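Local coordinates for protein ribonuclease VapC (Klebsiella pneumoniae, PDB 7BY3) that probably acts as the RNA-cleaving toxin of a toxin-antitoxin pair, a magnesium-dependent endonuclease of the PIN-domain family, at residues Ser5-Asp15 against Thr96-Arg107; Tyr84-Leu94 against Asn108-Val118. All blocks are in the same frame, centred on the assembly; numbering follows the deposited sequence.

How the contacts relate
From the N terminus the chain lays down strand 6-8 and starts helix 10-17, then passes through 80 residues, mostly helical, before 96-107 returns to close contact 1. Within that excursion lies 84-94; 108-118 folds back onto it after 13 residues, 95-107, which include strand 103-105, and closes contact 2, so the two contacts cross along the chain. Helix 88-99 serves both. Contact 1 pairs two parallel strands; contact 2 packs the helix and the turn before it on the short helix and loop leading to strand 118-119. A probable hydrogen bond from L104 N to G117 O, 2.8 Å, joins them, and D9 and D90, predicted magnesium ligands, come one from each.

Contact 1: residues Ser5-Asp15 against Thr96-Arg107; sequences SALFDTNILID and TAQLHRLELITR
Strands 6-8 and 103-105 run parallel, their axes 4.9 Å apart at 30°, with A6, L7 and F8 beside E103, L104 and I105. Four nearly straight N-H...O bonds join them: E103 N to S5 O, L7 N to E103 O, I105 N to L7 O and D9 N to I105 O.

On one face of the sheet, I105 CD1 sits over the centre of the F8 ring, 3.9 Å from the centroid, a CH-pi contact, and presses tightly on A6 CB. I12 CD1 reaches in from helix 10-17 to touch I105 CG2 at 3.5 Å. On the other face L7 carries its CG anti to the backbone N (chi1 -177°), which turns the branches toward helix 88-99 and L104; CD2 touches both A97 CB and L104 CD1, while L102 CD1 packs against L7 CB.

This is the central parallel sheet of a PIN domain, and just past its first strand comes D9, a predicted magnesium ligand. T106 OG1 donates to the anti lone pair of D9 OD2 at 2.9 Å, positioning the carboxylate, which also receives a hydrogen bond from a polar side chain of another protein's chain.

Further along, R107 bends back at chi3 (-73°) to bring NE and NH1 to D15 OD2, a salt bridge whose two hydrogen bonds are both weak. Y122 OH also hydrogen-bonds to D15 OD2.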
loop_
_atom_site.group_PDB
_atom_site.type_symbol
_atom_site.label_atom_id
_atom_site.label_comp_id
_atom_site.label_asym_id
_atom_site.label_seq_id
_atom_site.Cartn_x
_atom_site.Cartn_y
_atom_site.Cartn_z
ATOM N N SER B 5 -21.166 4.981 -6.799
ATOM C CA SER B 5 -20.455 4.748 -5.549
ATOM C C SER B 5 -19.283 5.713 -5.411
ATOM O O SER B 5 -18.797 6.262 -6.401
ATOM C CB SER B 5 -19.974 3.301 -5.466
ATOM O OG SER B 5 -21.062 2.423 -5.240
ATOM N N ALA B 6 -18.828 5.912 -4.178
ATOM C CA ALA B 6 -17.860 6.960 -3.891
ATOM C C ALA B 6 -16.605 6.466 -3.175
ATOM O O ALA B 6 -16.676 5.659 -2.248
ATOM C CB ALA B 6 -18.526 8.045 -3.071
ATOM N N LEU B 7 -15.456 6.966 -3.622
ATOM C CA LEU B 7 -14.191 6.800 -2.912
ATOM C C LEU B 7 -13.711 8.170 -2.446
ATOM O O LEU B 7 -13.541 9.081 -3.255
ATOM C CB LEU B 7 -13.134 6.138 -3.798
ATOM C CG LEU B 7 -11.790 5.852 -3.123
ATOM C CD1 LEU B 7 -11.740 4.429 -2.599
ATOM C CD2 LEU B 7 -10.629 6.117 -4.064
ATOM N N PHE B 8 -13.494 8.318 -1.144
ATOM C CA PHE B 8 -13.145 9.617 -0.579
ATOM C C PHE B 8 -11.657 9.749 -0.276
ATOM O O PHE B 8 -11.067 8.896 0.383
ATOM C CB PHE B 8 -13.965 9.878 0.685
ATOM C CG PHE B 8 -15.388 10.270 0.407
ATOM C CD1 PHE B 8 -16.379 9.310 0.306
ATOM C CD2 PHE B 8 -15.730 11.599 0.234
ATOM C CE1 PHE B 8 -17.686 9.670 0.043
ATOM C CE2 PHE B 8 -17.034 11.964 -0.029
ATOM C CZ PHE B 8 -18.013 10.998 -0.124
ATOM N N ASP B 9 -11.064 10.833 -0.767
ATOM C CA ASP B 9 -9.650 11.119 -0.553
ATOM C C ASP B 9 -9.406 11.565 0.886
ATOM O O ASP B 9 -10.332 11.977 1.585
ATOM C CB ASP B 9 -9.167 12.185 -1.539
ATOM C CG ASP B 9 -7.654 12.226 -1.668
ATOM O OD1 ASP B 9 -6.978 11.377 -1.050
ATOM O OD2 ASP B 9 -7.141 13.102 -2.397
ATOM N N THR B 10 -8.153 11.468 1.317
ATOM C CA THR B 10 -7.767 11.722 2.702
ATOM C C THR B 10 -8.189 13.096 3.227
ATOM O O THR B 10 -8.636 13.217 4.367
ATOM C CB THR B 10 -6.237 11.581 2.875
ATOM O OG1 THR B 10 -5.802 10.341 2.303
ATOM C CG2 THR B 10 -5.855 11.619 4.346
ATOM N N ASN B 11 -8.055 14.124 2.394
ATOM C CA ASN B 11 -8.316 15.496 2.826
ATOM C C ASN B 11 -9.760 15.734 3.274
ATOM O O ASN B 11 -10.025 16.615 4.094
ATOM C CB ASN B 11 -7.950 16.482 1.710
ATOM C CG ASN B 11 -8.630 16.158 0.390
ATOM O OD1 ASN B 11 -8.048 15.509 -0.478
ATOM N ND2 ASN B 11 -9.866 16.615 0.235
ATOM N N ILE B 12 -10.691 14.951 2.739
ATOM C CA ILE B 12 -12.098 15.100 3.090
ATOM C C ILE B 12 -12.386 14.515 4.466
ATOM O O ILE B 12 -13.085 15.128 5.274
ATOM C CB ILE B 12 -13.006 14.433 2.050
ATOM C CG1 ILE B 12 -12.849 15.135 0.705
ATOM C CG2 ILE B 12 -14.458 14.477 2.496
ATOM C CD1 ILE B 12 -13.749 14.596 -0.355
ATOM N N LEU B 13 -11.842 13.331 4.730
ATOM C CA LEU B 13 -11.986 12.700 6.038
ATOM C C LEU B 13 -11.365 13.568 7.128
ATOM O O LEU B 13 -11.949 13.745 8.198
ATOM C CB LEU B 13 -11.350 11.308 6.042
ATOM C CG LEU B 13 -12.146 10.172 5.397
ATOM C CD1 LEU B 13 -11.400 8.864 5.549
ATOM C CD2 LEU B 13 -13.523 10.062 6.017
ATOM N N ILE B 14 -10.183 14.109 6.847
ATOM C CA ILE B 14 -9.508 15.020 7.764
ATOM C C ILE B 14 -10.380 16.237 8.056
ATOM O O ILE B 14 -10.531 16.641 9.209
ATOM C CB ILE B 14 -8.150 15.487 7.199
ATOM C CG1 ILE B 14 -7.183 14.307 7.098
ATOM C CG2 ILE B 14 -7.547 16.573 8.076
ATOM C CD1 ILE B 14 -6.883 13.654 8.429
ATOM N N ASP B 15 -10.959 16.806 7.004
ATOM C CA ASP B 15 -11.872 17.936 7.134
ATOM C C ASP B 15 -13.036 17.612 8.056
ATOM O O ASP B 15 -13.419 18.424 8.895
ATOM C CB ASP B 15 -12.406 18.356 5.767
ATOM C CG ASP B 15 -11.688 19.561 5.204
ATOM O OD1 ASP B 15 -10.816 20.120 5.900
ATOM O OD2 ASP B 15 -11.996 19.949 4.060
ATOM N N THR B 96 -7.165 2.944 -7.264
ATOM C CA THR B 96 -8.143 2.228 -6.460
ATOM C C THR B 96 -9.564 2.571 -6.900
ATOM O O THR B 96 -10.422 1.694 -7.003
ATOM C CB THR B 96 -7.963 2.548 -4.962
ATOM O OG1 THR B 96 -6.683 2.077 -4.525
ATOM C CG2 THR B 96 -9.047 1.884 -4.133
ATOM N N ALA B 97 -9.802 3.849 -7.177
ATOM C CA ALA B 97 -11.117 4.309 -7.614
ATOM C C ALA B 97 -11.486 3.729 -8.976
ATOM O O ALA B 97 -12.594 3.229 -9.164
ATOM C CB ALA B 97 -11.158 5.827 -7.659
ATOM N N GLN B 98 -10.551 3.800 -9.918
ATOM C CA GLN B 98 -10.775 3.303 -11.272
ATOM C C GLN B 98 -11.117 1.819 -11.299
ATOM O O GLN B 98 -12.100 1.414 -11.918
ATOM C CB GLN B 98 -9.546 3.551 -12.148
ATOM C CG GLN B 98 -9.254 5.007 -12.432
ATOM C CD GLN B 98 -8.274 5.178 -13.571
ATOM O OE1 GLN B 98 -7.625 4.222 -13.992
ATOM N NE2 GLN B 98 -8.162 6.398 -14.077
ATOM N N LEU B 99 -10.295 1.017 -10.630
ATOM C CA LEU B 99 -10.459 -0.431 -10.639
ATOM C C LEU B 99 -11.828 -0.846 -10.111
ATOM O O LEU B 99 -12.449 -1.774 -10.629
ATOM C CB LEU B 99 -9.357 -1.096 -9.812
ATOM C CG LEU B 99 -7.938 -1.093 -10.391
ATOM C CD1 LEU B 99 -7.163 -2.301 -9.897
ATOM C CD2 LEU B 99 -7.956 -1.053 -11.911
ATOM N N HIS B 100 -12.295 -0.151 -9.081
ATOM C CA HIS B 100 -13.574 -0.468 -8.455
ATOM C C HIS B 100 -14.726 0.376 -8.993
ATOM O O HIS B 100 -15.844 0.298 -8.485
ATOM C CB HIS B 100 -13.465 -0.316 -6.939
ATOM C CG HIS B 100 -12.644 -1.384 -6.292
ATOM N ND1 HIS B 100 -11.269 -1.330 -6.218
ATOM C CD2 HIS B 100 -13.006 -2.553 -5.703
ATOM C CE1 HIS B 100 -10.820 -2.410 -5.607
ATOM N NE2 HIS B 100 -11.849 -3.166 -5.284
ATOM N N ARG B 101 -14.443 1.181 -10.015
ATOM C CA ARG B 101 -15.441 2.038 -10.655
ATOM C C ARG B 101 -16.092 2.987 -9.662
ATOM O O ARG B 101 -17.317 3.083 -9.593
ATOM C CB ARG B 101 -16.524 1.206 -11.345
ATOM C CG ARG B 101 -16.027 -0.047 -12.035
ATOM C CD ARG B 101 -17.120 -1.096 -12.037
ATOM N NE ARG B 101 -17.435 -1.524 -10.676
ATOM C CZ ARG B 101 -18.619 -1.987 -10.291
ATOM N NH1 ARG B 101 -19.613 -2.083 -11.163
ATOM N NH2 ARG B 101 -18.810 -2.350 -9.030
ATOM N N LEU B 102 -15.269 3.682 -8.886
ATOM C CA LEU B 102 -15.773 4.653 -7.927
ATOM C C LEU B 102 -15.406 6.068 -8.345
ATOM O O LEU B 102 -14.363 6.293 -8.956
ATOM C CB LEU B 102 -15.226 4.367 -6.529
ATOM C CG LEU B 102 -15.214 2.909 -6.073
ATOM C CD1 LEU B 102 -14.610 2.799 -4.685
ATOM C CD2 LEU B 102 -16.613 2.334 -6.096
ATOM N N GLU B 103 -16.270 7.022 -8.020
ATOM C CA GLU B 103 -15.942 8.423 -8.217
ATOM C C GLU B 103 -14.928 8.835 -7.164
ATOM O O GLU B 103 -15.094 8.527 -5.986
ATOM C CB GLU B 103 -17.192 9.299 -8.126
ATOM C CG GLU B 103 -16.957 10.751 -8.508
ATOM C CD GLU B 103 -16.919 10.955 -10.009
ATOM O OE1 GLU B 103 -17.525 10.140 -10.735
ATOM O OE2 GLU B 103 -16.287 11.929 -10.466
ATOM N N LEU B 104 -13.868 9.516 -7.587
ATOM C CA LEU B 104 -12.881 10.014 -6.641
ATOM C C LEU B 104 -13.262 11.420 -6.205
ATOM O O LEU B 104 -13.293 12.344 -7.013
ATOM C CB LEU B 104 -11.477 10.003 -7.250
ATOM C CG LEU B 104 -10.359 10.510 -6.335
ATOM C CD1 LEU B 104 -10.384 9.785 -5.000
ATOM C CD2 LEU B 104 -9.003 10.359 -7.001
ATOM N N ILE B 105 -13.563 11.575 -4.923
ATOM C CA ILE B 105 -13.930 12.878 -4.398
ATOM C C ILE B 105 -12.762 13.428 -3.599
ATOM O O ILE B 105 -12.339 12.840 -2.606
ATOM C CB ILE B 105 -15.195 12.818 -3.522
ATOM C CG1 ILE B 105 -16.293 12.031 -4.229
ATOM C CG2 ILE B 105 -15.712 14.207 -3.235
ATOM C CD1 ILE B 105 -16.387 10.614 -3.778
ATOM N N THR B 106 -12.234 14.553 -4.061
ATOM C CA THR B 106 -11.053 15.155 -3.466
ATOM C C THR B 106 -11.113 16.668 -3.595
ATOM O O THR B 106 -11.726 17.197 -4.519
ATOM C CB THR B 106 -9.761 14.633 -4.131
ATOM O OG1 THR B 106 -8.627 15.328 -3.597
ATOM C CG2 THR B 106 -9.813 14.838 -5.637
ATOM N N ARG B 107 -10.479 17.363 -2.660
ATOM C CA ARG B 107 -10.381 18.812 -2.744
ATOM C C ARG B 107 -9.214 19.243 -3.617
ATOM O O ARG B 107 -9.012 20.437 -3.836
ATOM C CB ARG B 107 -10.227 19.429 -1.357
ATOM C CG ARG B 107 -11.452 20.165 -0.866
ATOM C CD ARG B 107 -11.153 20.923 0.412
ATOM N NE ARG B 107 -11.020 20.018 1.547
ATOM C CZ ARG B 107 -9.857 19.604 2.032
ATOM N NH1 ARG B 107 -9.819 18.778 3.061
ATOM N NH2 ARG B 107 -8.734 20.027 1.490
#

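Contact 2: residues Tyr84-Leu94 against Asn108-Val118; sequences YKLKLPDAIIL and NTKDFAGIPGV
K87 NZ meets D111 OD2 at 2.9 Å, a salt bridge in which the lysine crosses the carboxylate side chain at about a right angle. D90 OD2 lies only 3.2 Å from that same D111 OD2; K87 NZ and N108 ND2 both hold D111 OD2 there, which probably makes the close approach tolerable.

L94 has its CG anti to the backbone N (chi1 -178°), and its CD2 meets the F112 ring edge, 3.6 Å from CE1; L86 CD2 lies over one face. I115 touches both L94 and Y84: its CG2 meets L94 CD2, and its CG1 stands over the Y84 ring as a CH-pi contact.

N108 holds D111 twice. Its OD1 accepts from D111 N as an N-cap, and its ND2 donates to D111 OD2, which lies in the plane of the N108 amide. One water bridges D111 OD1 to K85 O. D90, a predicted magnesium ligand about 5 Å from D9 between side chains, forms a salt bridge with a basic side chain of another protein's chain; the acidic cluster is consistent with a PIN-domain metal site.

Segment 108-118, short helix and turn, packs on the first half of helix 88-99 and the turn before it; F112, L94 and V118 all rest on L104 of strand 103-105, and L94 also touches L80 of helix 71-83.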
loop_
_atom_site.group_PDB
_atom_site.type_symbol
_atom_site.label_atom_id
_atom_site.label_comp_id
_atom_site.label_asym_id
_atom_site.label_seq_id
_atom_site.Cartn_x
_atom_site.Cartn_y
_atom_site.Cartn_z
ATOM N N TYR B 84 -0.671 11.090 -15.848
ATOM C CA TYR B 84 -1.102 12.348 -15.243
ATOM C C TYR B 84 -0.047 13.112 -14.434
ATOM O O TYR B 84 -0.364 14.138 -13.832
ATOM C CB TYR B 84 -2.336 12.087 -14.384
ATOM C CG TYR B 84 -3.505 11.660 -15.233
ATOM C CD1 TYR B 84 -3.995 12.495 -16.228
ATOM C CD2 TYR B 84 -4.102 10.419 -15.065
ATOM C CE1 TYR B 84 -5.053 12.116 -17.021
ATOM C CE2 TYR B 84 -5.165 10.031 -15.856
ATOM C CZ TYR B 84 -5.637 10.885 -16.832
ATOM O OH TYR B 84 -6.695 10.510 -17.624
ATOM N N LYS B 85 1.187 12.611 -14.414
ATOM C CA LYS B 85 2.272 13.237 -13.655
ATOM C C LYS B 85 1.881 13.395 -12.193
ATOM O O LYS B 85 1.949 14.485 -11.629
ATOM C CB LYS B 85 2.651 14.592 -14.249
ATOM C CG LYS B 85 3.003 14.527 -15.716
ATOM C CD LYS B 85 3.904 15.672 -16.118
ATOM C CE LYS B 85 3.907 15.832 -17.622
ATOM N NZ LYS B 85 5.287 15.902 -18.165
ATOM N N LEU B 86 1.489 12.286 -11.584
ATOM C CA LEU B 86 0.920 12.299 -10.247
ATOM C C LEU B 86 1.931 11.857 -9.212
ATOM O O LEU B 86 2.888 11.161 -9.523
ATOM C CB LEU B 86 -0.314 11.400 -10.166
ATOM C CG LEU B 86 -1.611 11.920 -10.767
ATOM C CD1 LEU B 86 -2.583 10.770 -10.886
ATOM C CD2 LEU B 86 -2.182 13.020 -9.892
ATOM N N LYS B 87 1.758 12.346 -7.993
ATOM C CA LYS B 87 2.476 11.807 -6.851
ATOM C C LYS B 87 2.007 10.371 -6.619
ATOM O O LYS B 87 0.839 10.075 -6.849
ATOM C CB LYS B 87 2.224 12.669 -5.624
ATOM C CG LYS B 87 2.545 14.128 -5.835
ATOM C CD LYS B 87 2.524 14.934 -4.533
ATOM C CE LYS B 87 2.460 16.433 -4.740
ATOM N NZ LYS B 87 1.180 16.942 -5.346
ATOM N N LEU B 88 2.906 9.481 -6.194
ATOM C CA LEU B 88 2.576 8.049 -6.070
ATOM C C LEU B 88 1.341 7.724 -5.209
ATOM O O LEU B 88 0.513 6.914 -5.623
ATOM C CB LEU B 88 3.776 7.252 -5.530
ATOM C CG LEU B 88 3.526 5.742 -5.365
ATOM C CD1 LEU B 88 3.116 5.097 -6.682
ATOM C CD2 LEU B 88 4.714 4.997 -4.758
ATOM N N PRO B 89 1.206 8.338 -4.018
ATOM C CA PRO B 89 -0.007 8.049 -3.243
ATOM C C PRO B 89 -1.263 8.580 -3.920
ATOM O O PRO B 89 -2.325 7.983 -3.773
ATOM C CB PRO B 89 0.246 8.766 -1.915
ATOM C CG PRO B 89 1.174 9.837 -2.251
ATOM C CD PRO B 89 2.071 9.298 -3.315
ATOM N N ASP B 90 -1.135 9.690 -4.644
ATOM C CA ASP B 90 -2.232 10.210 -5.452
ATOM C C ASP B 90 -2.629 9.183 -6.505
ATOM O O ASP B 90 -3.812 8.932 -6.730
ATOM C CB ASP B 90 -1.840 11.530 -6.128
ATOM C CG ASP B 90 -2.047 12.737 -5.231
ATOM O OD1 ASP B 90 -2.825 12.638 -4.259
ATOM O OD2 ASP B 90 -1.432 13.790 -5.506
ATOM N N ALA B 91 -1.624 8.593 -7.144
ATOM C CA ALA B 91 -1.840 7.611 -8.201
ATOM C C ALA B 91 -2.514 6.350 -7.673
ATOM O O ALA B 91 -3.358 5.762 -8.345
ATOM C CB ALA B 91 -0.518 7.260 -8.870
ATOM N N ILE B 92 -2.139 5.944 -6.465
ATOM C CA ILE B 92 -2.678 4.731 -5.860
ATOM C C ILE B 92 -4.153 4.902 -5.500
ATOM O O ILE B 92 -4.964 4.000 -5.714
ATOM C CB ILE B 92 -1.872 4.328 -4.607
ATOM C CG1 ILE B 92 -0.445 3.942 -5.003
ATOM C CG2 ILE B 92 -2.536 3.170 -3.884
ATOM C CD1 ILE B 92 0.490 3.752 -3.833
ATOM N N ILE B 93 -4.498 6.069 -4.968
ATOM C CA ILE B 93 -5.879 6.363 -4.606
ATOM C C ILE B 93 -6.749 6.484 -5.860
ATOM O O ILE B 93 -7.898 6.044 -5.874
ATOM C CB ILE B 93 -5.967 7.650 -3.756
ATOM C CG1 ILE B 93 -5.462 7.369 -2.340
ATOM C CG2 ILE B 93 -7.391 8.166 -3.688
ATOM C CD1 ILE B 93 -5.336 8.597 -1.475
ATOM N N LEU B 94 -6.187 7.054 -6.921
ATOM C CA LEU B 94 -6.894 7.154 -8.193
ATOM C C LEU B 94 -7.024 5.783 -8.856
ATOM O O LEU B 94 -8.045 5.475 -9.467
ATOM C CB LEU B 94 -6.184 8.134 -9.131
ATOM C CG LEU B 94 -6.845 8.379 -10.490
ATOM C CD1 LEU B 94 -8.289 8.825 -10.317
ATOM C CD2 LEU B 94 -6.063 9.402 -11.298
ATOM N N ASN B 108 -8.456 18.282 -4.134
ATOM C CA ASN B 108 -7.235 18.628 -4.841
ATOM C C ASN B 108 -7.520 18.795 -6.330
ATOM O O ASN B 108 -7.634 17.822 -7.075
ATOM C CB ASN B 108 -6.185 17.536 -4.594
ATOM C CG ASN B 108 -4.826 17.873 -5.171
ATOM O OD1 ASN B 108 -4.592 18.979 -5.655
ATOM N ND2 ASN B 108 -3.912 16.911 -5.113
ATOM N N THR B 109 -7.616 20.054 -6.747
ATOM C CA THR B 109 -7.842 20.425 -8.139
ATOM C C THR B 109 -6.541 20.515 -8.915
ATOM O O THR B 109 -6.481 20.183 -10.097
ATOM C CB THR B 109 -8.590 21.762 -8.246
ATOM O OG1 THR B 109 -7.801 22.801 -7.655
ATOM C CG2 THR B 109 -9.923 21.676 -7.524
ATOM N N LYS B 110 -5.509 20.993 -8.227
ATOM C CA LYS B 110 -4.200 21.229 -8.821
ATOM C C LYS B 110 -3.677 19.978 -9.513
ATOM O O LYS B 110 -3.224 20.028 -10.655
ATOM C CB LYS B 110 -3.216 21.695 -7.745
ATOM C CG LYS B 110 -1.866 22.138 -8.269
ATOM C CD LYS B 110 -1.021 22.721 -7.148
ATOM C CE LYS B 110 0.447 22.773 -7.531
ATOM N NZ LYS B 110 0.801 21.712 -8.513
ATOM N N ASP B 111 -3.744 18.856 -8.806
ATOM C CA ASP B 111 -3.309 17.578 -9.350
ATOM C C ASP B 111 -4.356 16.872 -10.221
ATOM O O ASP B 111 -4.012 16.270 -11.235
ATOM C CB ASP B 111 -2.883 16.647 -8.210
ATOM C CG ASP B 111 -1.667 17.163 -7.456
ATOM O OD1 ASP B 111 -0.814 17.830 -8.082
ATOM O OD2 ASP B 111 -1.562 16.898 -6.240
ATOM N N PHE B 112 -5.622 16.924 -9.816
ATOM C CA PHE B 112 -6.641 16.060 -10.418
ATOM C C PHE B 112 -7.558 16.645 -11.499
ATOM O O PHE B 112 -8.400 15.924 -12.036
ATOM C CB PHE B 112 -7.516 15.479 -9.309
ATOM C CG PHE B 112 -6.919 14.274 -8.649
ATOM C CD1 PHE B 112 -6.885 13.060 -9.312
ATOM C CD2 PHE B 112 -6.386 14.354 -7.375
ATOM C CE1 PHE B 112 -6.334 11.948 -8.719
ATOM C CE2 PHE B 112 -5.833 13.241 -6.774
ATOM C CZ PHE B 112 -5.808 12.036 -7.448
ATOM N N ALA B 113 -7.418 17.923 -11.826
ATOM C CA ALA B 113 -8.284 18.517 -12.844
ATOM C C ALA B 113 -7.976 17.950 -14.230
ATOM O O ALA B 113 -6.818 17.805 -14.607
ATOM C CB ALA B 113 -8.146 20.030 -12.848
ATOM N N GLY B 114 -9.023 17.632 -14.983
ATOM C CA GLY B 114 -8.861 17.046 -16.301
ATOM C C GLY B 114 -8.861 15.531 -16.256
ATOM O O GLY B 114 -8.836 14.867 -17.290
ATOM N N ILE B 115 -8.891 14.986 -15.045
ATOM C CA ILE B 115 -8.924 13.541 -14.852
ATOM C C ILE B 115 -10.357 13.057 -14.669
ATOM O O ILE B 115 -11.042 13.476 -13.737
ATOM C CB ILE B 115 -8.079 13.114 -13.638
ATOM C CG1 ILE B 115 -6.624 13.555 -13.822
ATOM C CG2 ILE B 115 -8.166 11.610 -13.431
ATOM C CD1 ILE B 115 -5.718 13.195 -12.664
ATOM N N PRO B 116 -10.815 12.170 -15.566
ATOM C CA PRO B 116 -12.181 11.640 -15.532
ATOM C C PRO B 116 -12.481 10.873 -14.249
ATOM O O PRO B 116 -11.581 10.277 -13.661
ATOM C CB PRO B 116 -12.226 10.706 -16.747
ATOM C CG PRO B 116 -10.803 10.355 -17.011
ATOM C CD PRO B 116 -10.027 11.584 -16.664
ATOM N N GLY B 117 -13.739 10.898 -13.823
ATOM C CA GLY B 117 -14.160 10.155 -12.649
ATOM C C GLY B 117 -13.726 10.775 -11.336
ATOM O O GLY B 117 -13.724 10.109 -10.304
ATOM N N VAL B 118 -13.366 12.054 -11.370
ATOM C CA VAL B 118 -12.960 12.772 -10.166
ATOM C C VAL B 118 -13.863 13.984 -9.921
ATOM O O VAL B 118 -14.130 14.757 -10.839
ATOM C CB VAL B 118 -11.494 13.243 -10.254
ATOM C CG1 VAL B 118 -11.071 13.908 -8.957
ATOM C CG2 VAL B 118 -10.574 12.077 -10.586
HETATM O O HOH W 1 1.337 16.304 -9.053
HETATM O O HOH W 2 -4.949 14.112 -3.638
#